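Local coordinates for protein NADP-dependent 2-hydroxyacid dehydrogenase (PDB 4XCV) that probably catalyses the NADPH-dependent interconversion of 2-oxoacids and 2-hydroxyacids, and binds NADPH in a Rossmann-type nucleotide-binding domain, at residues A[242-247]-A[256-261]. Residues are numbered along the deposited sequence; the frame is centred on the assembly and turned at random.
Sequences TDIVSA and ASLDVF. With NDP (NADPH dihydro-nicotinamide-adenine-dinucleotide phosphate), chain B.
Ile-244 brings the helix closest to the strand: its CA lies 8.1 Å from the CA of Ala-256, a separation bridged by side chains, with no hydrogen bond between the two segments. Helix 241-250 and strand 255-258 belong to one right-handed beta-alpha-beta crossover of the Rossmann fold, the helix following strand 229-232 and lying over one face of the parallel sheet. Ser-257 shares backbone hydrogen bonds with Phe-230 and Asn-232, and Ala-256 with Asn-277 and Phe-279, so this strand is held on both edges.

A single helix residue makes the contact, and its two branches divide the work. CG2 of Ile-244 sits 4.4 Å from CB of Ala-256, a loose apolar approach. The longer arm has CG1 opposite the carbonyl carbon (chi1 -59°) and then runs out extended (chi2 167°), carrying CD1 to the next inward-facing residue of the strand. There it meets CD1 of Leu-258 tip to tip at 4.1 Å, the leucine side chain itself reaching toward the helix from the strand side. All three touching residues are buried, with Phe-230 against both Ile-244 and Leu-258 and Phe-216 of helix 213-216 against Ile-244.

Past Leu-258 the strand gives way to a loop that enters the cofactor pocket. OD1 of Asp-259 takes hydrogen bonds from Thr-281 OG1 and Asp-284 N, which hold the carboxylate, while OD2 turns to the carboxamide of the nicotinamide. CG1 of Val-260 lies 3.7 Å from the carboxamide nitrogen N7N of NADPH, and that same N7N donates an almost straight hydrogen bond (171°) to OD2 of Asp-259 at 3.0 Å.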
ATOM      1  N   THR A 242       4.342 -26.990  -1.351  1.00 16.57           N
ATOM      2  CA  THR A 242       3.360 -27.857  -1.980  1.00 17.37           C
ATOM      3  C   THR A 242       1.987 -27.726  -1.307  1.00 16.84           C
ATOM      4  O   THR A 242       0.940 -27.912  -1.954  1.00 16.82           O
ATOM      5  CB  THR A 242       3.878 -29.279  -2.099  1.00 18.94           C
ATOM      6  OG1 THR A 242       3.047 -29.989  -3.033  1.00 21.01           O
ATOM      7  CG2 THR A 242       3.910 -29.945  -0.756  1.00 19.19           C
ATOM      8  N   ASP A 243       1.967 -27.385  -0.018  1.00 15.62           N
ATOM      9  CA  ASP A 243       0.716 -27.188   0.680  1.00 15.72           C
ATOM     10  C   ASP A 243       0.098 -25.838   0.327  1.00 15.03           C
ATOM     11  O   ASP A 243      -1.121 -25.719   0.314  1.00 14.64           O
ATOM     12  CB  ASP A 243       0.881 -27.265   2.198  1.00 16.10           C
ATOM     13  CG  ASP A 243       1.237 -28.646   2.713  1.00 17.56           C
ATOM     14  OD1 ASP A 243       1.273 -29.642   1.926  1.00 19.03           O
ATOM     15  OD2 ASP A 243       1.463 -28.744   3.958  1.00 18.14           O
ATOM     16  N   ILE A 244       0.923 -24.823   0.073  1.00 14.36           N
ATOM     17  CA  ILE A 244       0.399 -23.547  -0.434  1.00 14.10           C
ATOM     18  C   ILE A 244      -0.293 -23.805  -1.780  1.00 14.51           C
ATOM     19  O   ILE A 244      -1.393 -23.373  -2.005  1.00 14.65           O
ATOM     20  CB  ILE A 244       1.490 -22.478  -0.589  1.00 13.66           C
ATOM     21  CG1 ILE A 244       2.190 -22.191   0.741  1.00 13.27           C
ATOM     22  CG2 ILE A 244       0.880 -21.240  -1.230  1.00 13.69           C
ATOM     23  CD1 ILE A 244       3.437 -21.390   0.563  1.00 13.41           C
ATOM     24  N   VAL A 245       0.380 -24.519  -2.683  1.00 14.51           N
ATOM     25  CA  VAL A 245      -0.182 -24.810  -3.982  1.00 15.25           C
ATOM     26  C   VAL A 245      -1.537 -25.539  -3.837  1.00 15.74           C
ATOM     27  O   VAL A 245      -2.521 -25.161  -4.455  1.00 16.07           O
ATOM     28  CB  VAL A 245       0.787 -25.648  -4.836  1.00 15.96           C
ATOM     29  CG1 VAL A 245       0.178 -26.044  -6.178  1.00 16.82           C
ATOM     30  CG2 VAL A 245       2.089 -24.892  -5.080  1.00 15.79           C
ATOM     31  N   SER A 246      -1.582 -26.603  -3.047  1.00 15.88           N
ATOM     32  CA  SER A 246      -2.823 -27.342  -2.869  1.00 16.69           C
ATOM     33  C   SER A 246      -3.919 -26.490  -2.265  1.00 16.13           C
ATOM     34  O   SER A 246      -5.067 -26.590  -2.667  1.00 16.74           O
ATOM     35  CB  SER A 246      -2.564 -28.590  -2.020  1.00 17.57           C
ATOM     36  OG  SER A 246      -1.744 -29.527  -2.734  1.00 19.52           O
ATOM     37  N   ALA A 247      -3.546 -25.673  -1.277  1.00 15.00           N
ATOM     38  CA  ALA A 247      -4.542 -24.832  -0.580  1.00 15.09           C
ATOM     39  C   ALA A 247      -5.137 -23.798  -1.526  1.00 15.22           C
ATOM     40  O   ALA A 247      -6.364 -23.528  -1.471  1.00 15.14           O
ATOM     41  CB  ALA A 247      -3.929 -24.179   0.644  1.00 14.67           C
ATOM     42  N   ALA A 256      -1.967 -15.648  -2.078  1.00 10.66           N
ATOM     43  CA  ALA A 256      -0.743 -15.568  -1.270  1.00 10.12           C
ATOM     44  C   ALA A 256       0.156 -14.490  -1.803  1.00  9.71           C
ATOM     45  O   ALA A 256       0.086 -14.101  -2.957  1.00 10.10           O
ATOM     46  CB  ALA A 256      -0.008 -16.907  -1.248  1.00 10.44           C
ATOM     47  N   SER A 257       1.052 -14.013  -0.939  1.00  9.26           N
ATOM     48  CA  SER A 257       2.181 -13.196  -1.355  1.00  9.42           C
ATOM     49  C   SER A 257       3.407 -13.737  -0.679  1.00  9.61           C
ATOM     50  O   SER A 257       3.439 -13.889   0.548  1.00  9.88           O
ATOM     51  CB  SER A 257       2.019 -11.731  -0.947  1.00  9.39           C
ATOM     52  OG  SER A 257       0.923 -11.152  -1.631  1.00  9.95           O
ATOM     53  N   LEU A 258       4.449 -14.009  -1.472  1.00  9.62           N
ATOM     54  CA  LEU A 258       5.646 -14.645  -0.965  1.00  9.86           C
ATOM     55  C   LEU A 258       6.889 -13.942  -1.418  1.00  9.71           C
ATOM     56  O   LEU A 258       7.063 -13.730  -2.616  1.00 10.24           O
ATOM     57  CB  LEU A 258       5.694 -16.101  -1.453  1.00 10.64           C
ATOM     58  CG  LEU A 258       4.493 -16.979  -1.098  1.00 11.33           C
ATOM     59  CD1 LEU A 258       4.496 -18.290  -1.864  1.00 12.08           C
ATOM     60  CD2 LEU A 258       4.379 -17.279   0.386  1.00 11.87           C
ATOM     61  N   ASP A 259       7.756 -13.583  -0.474  1.00  9.47           N
ATOM     62  CA  ASP A 259       9.071 -13.050  -0.795  1.00  9.84           C
ATOM     63  C   ASP A 259      10.183 -14.048  -0.552  1.00  9.92           C
ATOM     64  O   ASP A 259      11.342 -13.799  -0.943  1.00 10.31           O
ATOM     65  CB  ASP A 259       9.388 -11.836   0.095  1.00  9.93           C
ATOM     66  CG  ASP A 259      10.624 -11.097  -0.329  1.00 10.15           C
ATOM     67  OD1 ASP A 259      10.716 -10.609  -1.483  1.00 10.63           O
ATOM     68  OD2 ASP A 259      11.542 -10.919   0.508  1.00 10.93           O
ATOM     69  N   VAL A 260       9.862 -15.153   0.113  1.00 10.03           N
ATOM     70  CA  VAL A 260      10.852 -16.150   0.530  1.00 10.51           C
ATOM     71  C   VAL A 260      10.370 -17.532   0.189  1.00 10.75           C
ATOM     72  O   VAL A 260       9.183 -17.755   0.165  1.00 10.74           O
ATOM     73  CB  VAL A 260      11.172 -16.005   2.046  1.00 10.96           C
ATOM     74  CG1 VAL A 260      11.821 -14.671   2.321  1.00 11.28           C
ATOM     75  CG2 VAL A 260       9.904 -16.158   2.886  1.00 10.90           C
ATOM     76  N   PHE A 261      11.332 -18.449  -0.032  1.00 11.12           N
ATOM     77  CA  PHE A 261      11.014 -19.774  -0.563  1.00 11.67           C
ATOM     78  C   PHE A 261      11.892 -20.817   0.063  1.00 12.43           C
ATOM     79  O   PHE A 261      12.993 -20.529   0.494  1.00 13.26           O
ATOM     80  CB  PHE A 261      11.138 -19.763  -2.113  1.00 11.90           C
ATOM     81  CG  PHE A 261      10.292 -18.704  -2.724  1.00 11.39           C
ATOM     82  CD1 PHE A 261      10.778 -17.425  -2.876  1.00 11.49           C
ATOM     83  CD2 PHE A 261       8.939 -18.924  -2.976  1.00 11.58           C
ATOM     84  CE1 PHE A 261       9.947 -16.395  -3.301  1.00 11.26           C
ATOM     85  CE2 PHE A 261       8.124 -17.910  -3.405  1.00 11.75           C
ATOM     86  CZ  PHE A 261       8.614 -16.659  -3.569  1.00 11.57           C
TER
HETATM   87  PA  NDP B 401      12.857 -10.352  15.910  1.00 10.13           P
HETATM   88  O1A NDP B 401      12.911  -8.910  16.309  1.00 10.59           O
HETATM   89  O2A NDP B 401      13.831 -11.350  16.502  1.00 11.81           O
HETATM   90  O5B NDP B 401      11.361 -10.846  16.183  1.00  9.86           O
HETATM   91  C5B NDP B 401      11.048 -12.235  16.032  1.00 10.21           C
HETATM   92  C4B NDP B 401       9.602 -12.410  16.431  1.00  9.66           C
HETATM   93  O4B NDP B 401       9.237 -13.760  16.162  1.00  9.81           O
HETATM   94  C3B NDP B 401       9.377 -12.147  17.901  1.00  9.27           C
HETATM   95  O3B NDP B 401       8.102 -11.505  18.104  1.00  9.61           O
HETATM   96  C2B NDP B 401       9.368 -13.551  18.444  1.00  9.45           C
HETATM   97  O2B NDP B 401       8.605 -13.736  19.668  1.00 10.19           O
HETATM   98  C1B NDP B 401       8.667 -14.302  17.314  1.00  9.23           C
HETATM   99  N9A NDP B 401       8.887 -15.749  17.357  1.00  9.95           N
HETATM  100  C8A NDP B 401      10.088 -16.355  17.265  1.00 10.27           C
HETATM  101  N7A NDP B 401       9.921 -17.701  17.450  1.00 10.85           N
HETATM  102  C5A NDP B 401       8.591 -17.894  17.699  1.00 10.80           C
HETATM  103  C6A NDP B 401       7.827 -19.012  18.030  1.00 11.96           C
HETATM  104  N6A NDP B 401       8.363 -20.232  18.079  1.00 14.36           N
HETATM  105  N1A NDP B 401       6.518 -18.836  18.247  1.00 12.10           N
HETATM  106  C2A NDP B 401       5.959 -17.609  18.166  1.00 11.26           C
HETATM  107  N3A NDP B 401       6.631 -16.485  17.866  1.00 10.68           N
HETATM  108  C4A NDP B 401       7.947 -16.680  17.634  1.00 10.42           C
HETATM  109  O3  NDP B 401      12.989 -10.489  14.313  1.00 10.10           O
HETATM  110  PN  NDP B 401      12.675  -9.408  13.166  1.00 10.01           P
HETATM  111  O1N NDP B 401      11.282  -8.921  13.392  1.00  9.85           O
HETATM  112  O2N NDP B 401      13.713  -8.392  13.102  1.00 11.10           O
HETATM  113  O5D NDP B 401      12.806 -10.303  11.874  1.00 10.24           O
HETATM  114  C5D NDP B 401      12.010 -11.486  11.717  1.00 10.87           C
HETATM  115  C4D NDP B 401      12.662 -12.321  10.608  1.00 11.16           C
HETATM  116  O4D NDP B 401      12.472 -11.693   9.347  1.00 10.95           O
HETATM  117  C3D NDP B 401      14.155 -12.474  10.702  1.00 12.09           C
HETATM  118  O3D NDP B 401      14.520 -13.537  11.600  1.00 14.52           O
HETATM  119  C2D NDP B 401      14.585 -12.748   9.270  1.00 12.13           C
HETATM  120  O2D NDP B 401      14.676 -14.178   9.060  1.00 16.05           O
HETATM  121  C1D NDP B 401      13.439 -12.243   8.442  1.00 10.88           C
HETATM  122  N1N NDP B 401      13.760 -11.177   7.488  1.00 10.24           N
HETATM  123  C2N NDP B 401      13.408 -11.297   6.168  1.00 11.17           C
HETATM  124  C3N NDP B 401      13.781 -10.377   5.249  1.00 12.05           C
HETATM  125  C7N NDP B 401      13.390 -10.455   3.865  1.00 14.49           C
HETATM  126  O7N NDP B 401      14.070  -9.787   3.050  1.00 21.82           O
HETATM  127  N7N NDP B 401      12.356 -11.155   3.434  1.00 12.74           N
HETATM  128  C4N NDP B 401      14.520  -9.168   5.673  1.00 11.78           C
HETATM  129  C5N NDP B 401      14.802  -9.135   7.096  1.00 11.23           C
HETATM  130  C6N NDP B 401      14.482 -10.078   7.954  1.00 11.02           C
HETATM  131  P2B NDP B 401       9.011 -12.902  20.998  1.00 10.69           P
HETATM  132  O1X NDP B 401       8.211 -13.524  22.096  1.00 12.16           O
HETATM  133  O2X NDP B 401      10.511 -13.088  21.157  1.00 12.34           O
HETATM  134  O3X NDP B 401       8.710 -11.486  20.725  1.00 12.18           O